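Local coordinates for leucine aminopeptidase 1, chloroplastic (Solanum lycopersicum, PDB 5D8N), which removes N-terminal amino acids, preferably leucine, from peptides as a magnesium-dependent M17 aminopeptidase that forms a homohexamer and also has chaperone activity, at residues K237-A240 and S241-D245; I203-A206 and E207-A211; V381-T384 and D385-G388. The protein carries 1 engineered substitution. All coordinates share one frame; numbering follows the deposited sequence. Where two conformers were deposited one is given.

In the fold
Contact 2 comes first along the chain, in helix 197-221. Contact 1 follows, at the end of the next helix, 229-242. Their centres are about 18 Å apart and their nearest atoms about 6 Å. Both approach helix 327-342, where Glu341 bonds Tyr243 and touches His208. Contact 3 comes last, in the loop between strand 378-380 and helix 388-401. Its centre is about 35 Å from that of contact 1 and about 38 Å from that of contact 2. Contacts 1 and 3 both belong to the catalytic domain. Contacts 1 and 2 thus concern the helical framework, while contact 3 carries metal-binding residues of the active site.

Contact 1 of 3, residues K237-A240 and S241-D245; sequences KKIA and STYSD
Thr242 and Tyr243 close the C-terminal end of helix 229-242 against Lys238 and Ile239. The helix belongs to the catalytic domain of this M17 peptidase, and Tyr243 is the first residue to leave helical geometry. The tight part is the last turn. Lys238 O takes two bonds from Thr242, one from the backbone N at 2.9 Å and one from OG1 at 2.8 Å. The two donors reach the oxygen from opposite faces of its carbonyl plane. OG1 gets there because it stands beside its own backbone N (chi1 -58°). At the next residue, Tyr243 N bonds Ile239 O at 3.1 Å and makes a weak second bond to Ala240 O at 3.3 Å. This N-H is bifurcated, with Ile239 O the main acceptor. Ile239 CG2 meets Tyr243 CD2 at 4.1 Å, and the two side chains run obliquely to each other. Thr242 CG2 sits over the centre of the Tyr243 ring, 3.6 Å above its plane. The phenol OH lies further out and hydrogen-bonds Glu341 and Lys337 of helix 327-342. Ile239 and Ala240 also face strand 247-252, where both touch Ile247. The Lys237 side chain touches Ile251 of the same strand, and its NZ makes a salt bridge with Glu234. The other side is looser. Lys238, Ser241, Thr242 and Ser244 are exposed, and Asp245 forms a salt bridge with Arg343. The regular i to i+4 bond precedes this end: Ser241 N to Lys237 O, 2.8 Å.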
ATOM      1  N   LYS A 237       5.188  31.806  30.961  1.00 22.51           N
ATOM      2  CA  LYS A 237       5.645  32.965  31.725  1.00 24.97           C
ATOM      3  C   LYS A 237       4.572  34.030  31.898  1.00 24.92           C
ATOM      4  O   LYS A 237       4.500  34.685  32.945  1.00 24.33           O
ATOM      5  CB  LYS A 237       6.878  33.577  31.052  1.00 27.21           C
ATOM      6  CG  LYS A 237       8.117  32.740  31.292  1.00 31.85           C
ATOM      7  CD  LYS A 237       9.371  33.519  30.926  1.00 41.32           C
ATOM      8  CE  LYS A 237       9.845  33.270  29.519  1.00 54.51           C
ATOM      9  NZ  LYS A 237      11.033  34.124  29.239  1.00 68.59           N
ATOM     10  N   LYS A 238       3.717  34.161  30.890  0.52 23.32           N
ATOM     11  CA  LYS A 238       2.641  35.139  30.908  0.52 23.49           C
ATOM     12  C   LYS A 238       1.624  34.753  31.974  0.52 23.24           C
ATOM     13  O   LYS A 238       1.091  35.607  32.687  0.52 23.06           O
ATOM     14  CB  LYS A 238       1.971  35.195  29.532  0.52 24.91           C
ATOM     15  CG  LYS A 238       0.780  36.131  29.409  0.52 28.77           C
ATOM     16  CD  LYS A 238       0.157  36.051  28.017  0.52 31.04           C
ATOM     17  CE  LYS A 238      -1.249  36.630  27.971  0.52 31.39           C
ATOM     18  NZ  LYS A 238      -1.694  36.715  26.550  0.52 34.13           N
ATOM     19  N   ILE A 239       1.344  33.460  32.083  1.00 22.52           N
ATOM     20  CA  ILE A 239       0.429  32.992  33.115  1.00 23.05           C
ATOM     21  C   ILE A 239       1.038  33.326  34.471  1.00 23.61           C
ATOM     22  O   ILE A 239       0.355  33.823  35.344  1.00 24.72           O
ATOM     23  CB  ILE A 239       0.168  31.482  33.007  1.00 25.87           C
ATOM     24  CG1 ILE A 239      -0.673  31.188  31.747  1.00 24.31           C
ATOM     25  CG2 ILE A 239      -0.546  30.977  34.252  1.00 26.44           C
ATOM     26  CD1 ILE A 239      -0.669  29.731  31.358  1.00 28.14           C
ATOM     27  N   ALA A 240       2.316  33.043  34.659  1.00 22.91           N
ATOM     28  CA  ALA A 240       2.940  33.258  35.967  1.00 25.28           C
ATOM     29  C   ALA A 240       2.964  34.751  36.295  1.00 26.37           C
ATOM     30  O   ALA A 240       2.759  35.131  37.434  1.00 27.71           O
ATOM     31  CB  ALA A 240       4.365  32.713  35.983  1.00 22.33           C
ATOM     32  N   SER A 241       3.200  35.570  35.280  1.00 25.00           N
ATOM     33  CA  SER A 241       3.264  37.003  35.452  1.00 27.87           C
ATOM     34  C   SER A 241       1.908  37.561  35.860  1.00 28.56           C
ATOM     35  O   SER A 241       1.818  38.382  36.771  1.00 27.06           O
ATOM     36  CB  SER A 241       3.732  37.660  34.155  1.00 29.47           C
ATOM     37  OG  SER A 241       3.651  39.059  34.325  1.00 37.05           O
ATOM     38  N   THR A 242       0.845  37.029  35.258  1.00 27.10           N
ATOM     39  CA  THR A 242      -0.508  37.472  35.551  1.00 25.93           C
ATOM     40  C   THR A 242      -0.868  37.117  36.990  1.00 28.01           C
ATOM     41  O   THR A 242      -1.671  37.804  37.608  1.00 25.05           O
ATOM     42  CB  THR A 242      -1.531  36.856  34.580  1.00 27.48           C
ATOM     43  OG1 THR A 242      -1.176  37.207  33.239  1.00 28.91           O
ATOM     44  CG2 THR A 242      -2.923  37.367  34.832  1.00 28.19           C
ATOM     45  N   TYR A 243      -0.412  35.960  37.460  1.00 28.05           N
ATOM     46  CA  TYR A 243      -0.865  35.449  38.751  1.00 27.41           C
ATOM     47  C   TYR A 243       0.328  35.253  39.694  1.00 24.99           C
ATOM     48  O   TYR A 243       0.435  34.230  40.377  1.00 21.76           O
ATOM     49  CB  TYR A 243      -1.663  34.147  38.569  1.00 27.50           C
ATOM     50  CG  TYR A 243      -2.833  34.243  37.602  1.00 26.46           C
ATOM     51  CD1 TYR A 243      -4.024  34.871  37.973  1.00 28.79           C
ATOM     52  CD2 TYR A 243      -2.766  33.666  36.348  1.00 26.47           C
ATOM     53  CE1 TYR A 243      -5.075  35.015  37.081  1.00 26.29           C
ATOM     54  CE2 TYR A 243      -3.804  33.804  35.443  1.00 27.17           C
ATOM     55  CZ  TYR A 243      -4.939  34.507  35.810  1.00 27.15           C
ATOM     56  OH  TYR A 243      -5.953  34.684  34.903  1.00 30.54           O
ATOM     57  N   SER A 244       1.223  36.237  39.706  1.00 25.38           N
ATOM     58  CA  SER A 244       2.556  36.051  40.268  1.00 31.01           C
ATOM     59  C   SER A 244       2.586  35.799  41.782  1.00 27.55           C
ATOM     60  O   SER A 244       3.574  35.303  42.308  1.00 27.44           O
ATOM     61  CB  SER A 244       3.452  37.256  39.941  1.00 31.29           C
ATOM     62  OG  SER A 244       2.879  38.418  40.495  1.00 32.21           O
ATOM     63  N   ASP A 245       1.506  36.097  42.488  1.00 27.99           N
ATOM     64  CA  ASP A 245       1.462  35.806  43.914  1.00 30.95           C
ATOM     65  C   ASP A 245       1.061  34.373  44.229  1.00 29.98           C
ATOM     66  O   ASP A 245       1.324  33.909  45.342  1.00 28.41           O
ATOM     67  CB  ASP A 245       0.527  36.771  44.647  1.00 37.41           C
ATOM     68  CG  ASP A 245      -0.915  36.600  44.236  1.00 38.17           C
ATOM     69  OD1 ASP A 245      -1.171  36.243  43.073  1.00 39.33           O
ATOM     70  OD2 ASP A 245      -1.794  36.914  45.055  1.00 49.84           O
TER

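Contact 2 of 3, residues I203-A206 and E207-A211; sequences IKYA and EHVCA
Helix 197-221 is the long helix that runs between the two domains, and here Tyr205 and Val209, one turn apart, make a CH-pi contact. Val209 CG2 lies over one face of the Tyr205 ring, 4.1 Å from its centroid and shifted toward the rim. The tyrosine ring leaves the helix with CG anti to the backbone N (chi1 165°), and it crosses the valine at a slant. Its OH is held by Glu524. Both residues also pack on Val523 of helix 519-527, at the C-terminal end of the chain. Lys204 and His208 form a second pair. The imidazole folds back over the preceding turn, with Lys204 O over one face, 3.1 Å above the plane and toward the rim. Lys204 CG, opposite its own N (chi1 -156°), stands 3.7 Å from His208 NE2. The bends at chi2 and chi4 then carry NZ to 3.6 Å from His208 CE1. On the side near strand 31-35, the extended Glu207 side chain runs past Ile203, and both residues touch Ile32. Glu207 comes about 4 Å from a bound magnesium ion at its nearest side-chain atom. Its OE1 meets the aliphatic part of Lys204 at CD, 3.5 Å away. The charged ends of this pair are not in contact, with NZ and OE1 5.4 Å apart. Ala206 and Cys210 are buried against Thr164 of helix 152-170. Between them runs a nearly straight backbone bond, from Cys210 N to Ala206 O at 2.8 Å, with an angle of 170° at the hydrogen.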
ATOM      1  N   ILE A 203     -20.934  31.168  38.414  1.00 23.58           N
ATOM      2  CA  ILE A 203     -20.787  31.680  37.074  1.00 25.05           C
ATOM      3  C   ILE A 203     -19.346  32.135  36.877  1.00 27.22           C
ATOM      4  O   ILE A 203     -18.775  31.909  35.813  1.00 28.31           O
ATOM      5  CB  ILE A 203     -21.792  32.810  36.772  1.00 24.43           C
ATOM      6  CG1 ILE A 203     -23.202  32.231  36.631  1.00 25.18           C
ATOM      7  CG2 ILE A 203     -21.419  33.596  35.523  1.00 25.54           C
ATOM      8  CD1 ILE A 203     -24.288  33.287  36.665  1.00 25.93           C
ATOM      9  N   LYS A 204     -18.789  32.799  37.880  1.00 25.91           N
ATOM     10  CA  LYS A 204     -17.435  33.306  37.812  1.00 26.45           C
ATOM     11  C   LYS A 204     -16.442  32.130  37.675  1.00 25.14           C
ATOM     12  O   LYS A 204     -15.435  32.219  36.954  1.00 23.07           O
ATOM     13  CB  LYS A 204     -17.155  34.130  39.062  1.00 30.98           C
ATOM     14  CG  LYS A 204     -16.063  35.162  38.907  1.00 42.60           C
ATOM     15  CD  LYS A 204     -16.475  36.367  38.083  1.00 53.81           C
ATOM     16  CE  LYS A 204     -15.660  37.589  38.484  1.00 70.92           C
ATOM     17  NZ  LYS A 204     -14.182  37.361  38.518  1.00 76.56           N
ATOM     18  N   TYR A 205     -16.667  31.082  38.458  1.00 24.13           N
ATOM     19  CA  TYR A 205     -15.859  29.875  38.376  1.00 25.82           C
ATOM     20  C   TYR A 205     -15.869  29.374  36.935  1.00 23.78           C
ATOM     21  O   TYR A 205     -14.807  29.089  36.379  1.00 22.85           O
ATOM     22  CB  TYR A 205     -16.379  28.793  39.335  1.00 28.80           C
ATOM     23  CG  TYR A 205     -15.853  27.380  39.097  1.00 30.01           C
ATOM     24  CD1 TYR A 205     -14.577  26.991  39.497  1.00 36.29           C
ATOM     25  CD2 TYR A 205     -16.677  26.401  38.586  1.00 29.58           C
ATOM     26  CE1 TYR A 205     -14.091  25.714  39.234  1.00 33.43           C
ATOM     27  CE2 TYR A 205     -16.227  25.105  38.400  1.00 28.51           C
ATOM     28  CZ  TYR A 205     -14.924  24.778  38.685  1.00 31.80           C
ATOM     29  OH  TYR A 205     -14.486  23.479  38.487  1.00 34.07           O
ATOM     30  N   ALA A 206     -17.060  29.282  36.352  1.00 22.43           N
ATOM     31  CA  ALA A 206     -17.209  28.780  34.986  1.00 22.52           C
ATOM     32  C   ALA A 206     -16.415  29.670  34.038  1.00 22.92           C
ATOM     33  O   ALA A 206     -15.731  29.185  33.126  1.00 24.16           O
ATOM     34  CB  ALA A 206     -18.673  28.740  34.564  1.00 21.45           C
ATOM     35  N   GLU A 207     -16.516  30.979  34.246  1.00 21.55           N
ATOM     36  CA  GLU A 207     -15.772  31.914  33.415  1.00 24.33           C
ATOM     37  C   GLU A 207     -14.264  31.684  33.532  1.00 24.00           C
ATOM     38  O   GLU A 207     -13.566  31.793  32.534  1.00 22.87           O
ATOM     39  CB  GLU A 207     -16.129  33.379  33.710  1.00 23.60           C
ATOM     40  CG  GLU A 207     -17.537  33.745  33.281  1.00 25.96           C
ATOM     41  CD  GLU A 207     -17.983  35.118  33.772  1.00 29.56           C
ATOM     42  OE1 GLU A 207     -17.755  35.422  34.955  1.00 28.52           O
ATOM     43  OE2 GLU A 207     -18.543  35.904  32.981  1.00 33.02           O
ATOM     44  N   HIS A 208     -13.780  31.399  34.737  1.00 21.89           N
ATOM     45  CA  HIS A 208     -12.359  31.169  34.936  1.00 24.54           C
ATOM     46  C   HIS A 208     -11.926  29.912  34.177  1.00 22.77           C
ATOM     47  O   HIS A 208     -10.870  29.893  33.537  1.00 22.22           O
ATOM     48  CB  HIS A 208     -12.026  30.999  36.423  1.00 25.28           C
ATOM     49  CG  HIS A 208     -12.298  32.217  37.245  1.00 29.90           C
ATOM     50  ND1 HIS A 208     -12.229  33.491  36.722  1.00 31.53           N
ATOM     51  CD2 HIS A 208     -12.511  32.366  38.576  1.00 30.68           C
ATOM     52  CE1 HIS A 208     -12.419  34.373  37.687  1.00 30.87           C
ATOM     53  NE2 HIS A 208     -12.629  33.712  38.810  1.00 31.37           N
ATOM     54  N   VAL A 209     -12.735  28.866  34.274  1.00 20.13           N
ATOM     55  CA  VAL A 209     -12.426  27.638  33.575  1.00 20.61           C
ATOM     56  C   VAL A 209     -12.428  27.902  32.063  1.00 19.60           C
ATOM     57  O   VAL A 209     -11.514  27.472  31.368  1.00 18.02           O
ATOM     58  CB  VAL A 209     -13.416  26.527  33.974  1.00 20.57           C
ATOM     59  CG1 VAL A 209     -13.223  25.310  33.087  1.00 20.40           C
ATOM     60  CG2 VAL A 209     -13.195  26.137  35.417  1.00 21.27           C
ATOM     61  N   CYS A 210     -13.466  28.566  31.547  1.00 19.12           N
ATOM     62  CA  CYS A 210     -13.549  28.862  30.113  1.00 18.18           C
ATOM     63  C   CYS A 210     -12.309  29.586  29.616  1.00 18.36           C
ATOM     64  O   CYS A 210     -11.863  29.347  28.502  1.00 18.15           O
ATOM     65  CB  CYS A 210     -14.793  29.671  29.747  1.00 20.77           C
ATOM     66  SG  CYS A 210     -16.357  28.749  29.915  1.00 22.59           S
ATOM     67  N   ALA A 211     -11.772  30.516  30.399  1.00 18.96           N
ATOM     68  CA  ALA A 211     -10.611  31.252  29.924  1.00 21.21           C
ATOM     69  C   ALA A 211      -9.420  30.310  29.755  1.00 21.13           C
ATOM     70  O   ALA A 211      -8.603  30.469  28.840  1.00 20.15           O
ATOM     71  CB  ALA A 211     -10.280  32.417  30.861  1.00 23.43           C
TER

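Contact 3 of 3, residues V381-T384 and D385-G388; sequences VNNT and DAEG
Glu387 and Thr384 meet in the metal-binding loop of the M17 catalytic domain, just before helix 388-401. In the enzyme Glu387 is a ligand of both active-site magnesium ions, and Asp385 is a ligand of the second. The Thr384 and Glu387 side chains lie alongside each other and point the same way. Glu387 OE2 rests against the carbon side of the threonine, 3.2 Å from CB and 3.3 Å from CG2. The glutamate methylene CG also sits 3.2 Å from Thr384 O. The methyl faces the carboxylate because Thr384 OG1 takes the place between backbone N and carbonyl carbon (chi1 55°), which leaves CG2 beside the N. These contacts probably restrict where the glutamate chain can lie. Glu387 OE2 and Thr384 O are both acceptors, and the two do not bond. The next shell is a type I beta turn from Asn383 to Ala386. The turn has Asp385 at its third position, and Glu387 follows directly after it. Ala386 N closes the turn on Asn383 O at 3.2 Å, with the donor above the carbonyl plane, 53° out of it. The Asn383 amide and the Asp385 carboxylate are turned 69° against each other, and Asn383 OD1 lies 3.6 Å from Asp385 CB. Further out, Asn472 holds the loop through its ND2, which bonds both Asn383 O and Ala386 O. Asn382 anchors the start of the loop on Thr473 O. The side chain of Asp305, another magnesium ligand, is about 5 Å from that of Glu387, and Arg389, predicted to be an active-site residue, comes about 4 Å from the side chain of Ala386. The Asn383 side chain forms an Asx turn through a weak hydrogen bond from Asp385 N to its OD1, 3.3 Å long.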
ATOM      1  N   VAL A 381      15.138   3.154  20.009  1.00 18.94           N
ATOM      2  CA  VAL A 381      14.073   3.881  19.337  1.00 22.08           C
ATOM      3  C   VAL A 381      13.786   3.158  18.034  1.00 22.29           C
ATOM      4  O   VAL A 381      14.347   3.488  17.007  1.00 25.07           O
ATOM      5  CB  VAL A 381      14.446   5.365  19.142  1.00 23.65           C
ATOM      6  CG1 VAL A 381      13.335   6.094  18.406  1.00 28.22           C
ATOM      7  CG2 VAL A 381      14.687   6.023  20.485  1.00 24.77           C
ATOM      8  N   ASN A 382      12.903   2.173  18.067  1.00 24.08           N
ATOM      9  CA  ASN A 382      12.600   1.408  16.865  1.00 26.26           C
ATOM     10  C   ASN A 382      11.624   2.139  15.944  1.00 33.76           C
ATOM     11  O   ASN A 382      11.480   1.748  14.783  1.00 34.70           O
ATOM     12  CB  ASN A 382      12.050   0.019  17.195  1.00 23.77           C
ATOM     13  CG  ASN A 382      10.728   0.088  17.941  1.00 27.30           C
ATOM     14  OD1 ASN A 382      10.604   0.813  18.920  1.00 28.96           O
ATOM     15  ND2 ASN A 382       9.803  -0.789  17.598  1.00 28.22           N
ATOM     16  N   ASN A 383      10.971   3.188  16.441  1.00 31.53           N
ATOM     17  CA  ASN A 383      10.005   3.908  15.615  1.00 36.39           C
ATOM     18  C   ASN A 383      10.037   5.401  15.923  1.00 33.09           C
ATOM     19  O   ASN A 383       9.617   5.818  17.008  1.00 31.60           O
ATOM     20  CB  ASN A 383       8.609   3.352  15.886  1.00 42.48           C
ATOM     21  CG  ASN A 383       7.533   3.981  15.026  1.00 52.32           C
ATOM     22  OD1 ASN A 383       7.779   4.492  13.943  1.00 58.28           O
ATOM     23  ND2 ASN A 383       6.313   3.936  15.523  1.00 59.55           N
ATOM     24  N   THR A 384      10.485   6.193  14.954  1.00 29.41           N
ATOM     25  CA  THR A 384      10.595   7.639  15.110  1.00 31.62           C
ATOM     26  C   THR A 384       9.278   8.415  15.000  1.00 33.83           C
ATOM     27  O   THR A 384       9.233   9.607  15.298  1.00 37.67           O
ATOM     28  CB  THR A 384      11.599   8.247  14.113  1.00 31.61           C
ATOM     29  OG1 THR A 384      11.233   7.869  12.784  1.00 33.12           O
ATOM     30  CG2 THR A 384      13.026   7.765  14.441  1.00 33.45           C
ATOM     31  N   ASP A 385       8.183   7.699  14.783  1.00 35.12           N
ATOM     32  CA  ASP A 385       6.855   8.290  14.858  1.00 36.74           C
ATOM     33  C   ASP A 385       6.267   8.211  16.264  1.00 38.05           C
ATOM     34  O   ASP A 385       5.186   8.748  16.527  1.00 37.22           O
ATOM     35  CB  ASP A 385       5.907   7.568  13.894  1.00 50.53           C
ATOM     36  CG  ASP A 385       6.183   7.891  12.426  1.00 64.05           C
ATOM     37  OD1 ASP A 385       6.908   8.866  12.111  1.00 68.30           O
ATOM     38  OD2 ASP A 385       5.690   7.108  11.584  1.00 69.00           O
ATOM     39  N   ALA A 386       6.975   7.556  17.178  1.00 29.06           N
ATOM     40  CA  ALA A 386       6.560   7.540  18.573  1.00 28.95           C
ATOM     41  C   ALA A 386       7.582   8.181  19.501  1.00 25.64           C
ATOM     42  O   ALA A 386       7.971   7.618  20.524  1.00 24.53           O
ATOM     43  CB  ALA A 386       6.260   6.107  18.995  1.00 30.24           C
ATOM     44  N   GLU A 387       7.972   9.409  19.196  1.00 26.94           N
ATOM     45  CA  GLU A 387       9.004  10.096  19.957  1.00 27.44           C
ATOM     46  C   GLU A 387       8.430  10.899  21.114  1.00 25.65           C
ATOM     47  O   GLU A 387       9.124  11.232  22.071  1.00 25.37           O
ATOM     48  CB  GLU A 387       9.853  10.975  19.034  1.00 31.42           C
ATOM     49  CG  GLU A 387      10.720  10.145  18.096  1.00 36.04           C
ATOM     50  CD  GLU A 387      11.733  10.937  17.272  1.00 43.51           C
ATOM     51  OE1 GLU A 387      11.876  12.167  17.449  1.00 42.17           O
ATOM     52  OE2 GLU A 387      12.407  10.296  16.437  1.00 45.46           O
ATOM     53  N   GLY A 388       7.142  11.194  21.041  1.00 23.53           N
ATOM     54  CA  GLY A 388       6.504  11.955  22.103  1.00 23.99           C
ATOM     55  C   GLY A 388       6.679  11.318  23.484  1.00 24.20           C
ATOM     56  O   GLY A 388       6.957  12.013  24.462  1.00 23.61           O
TER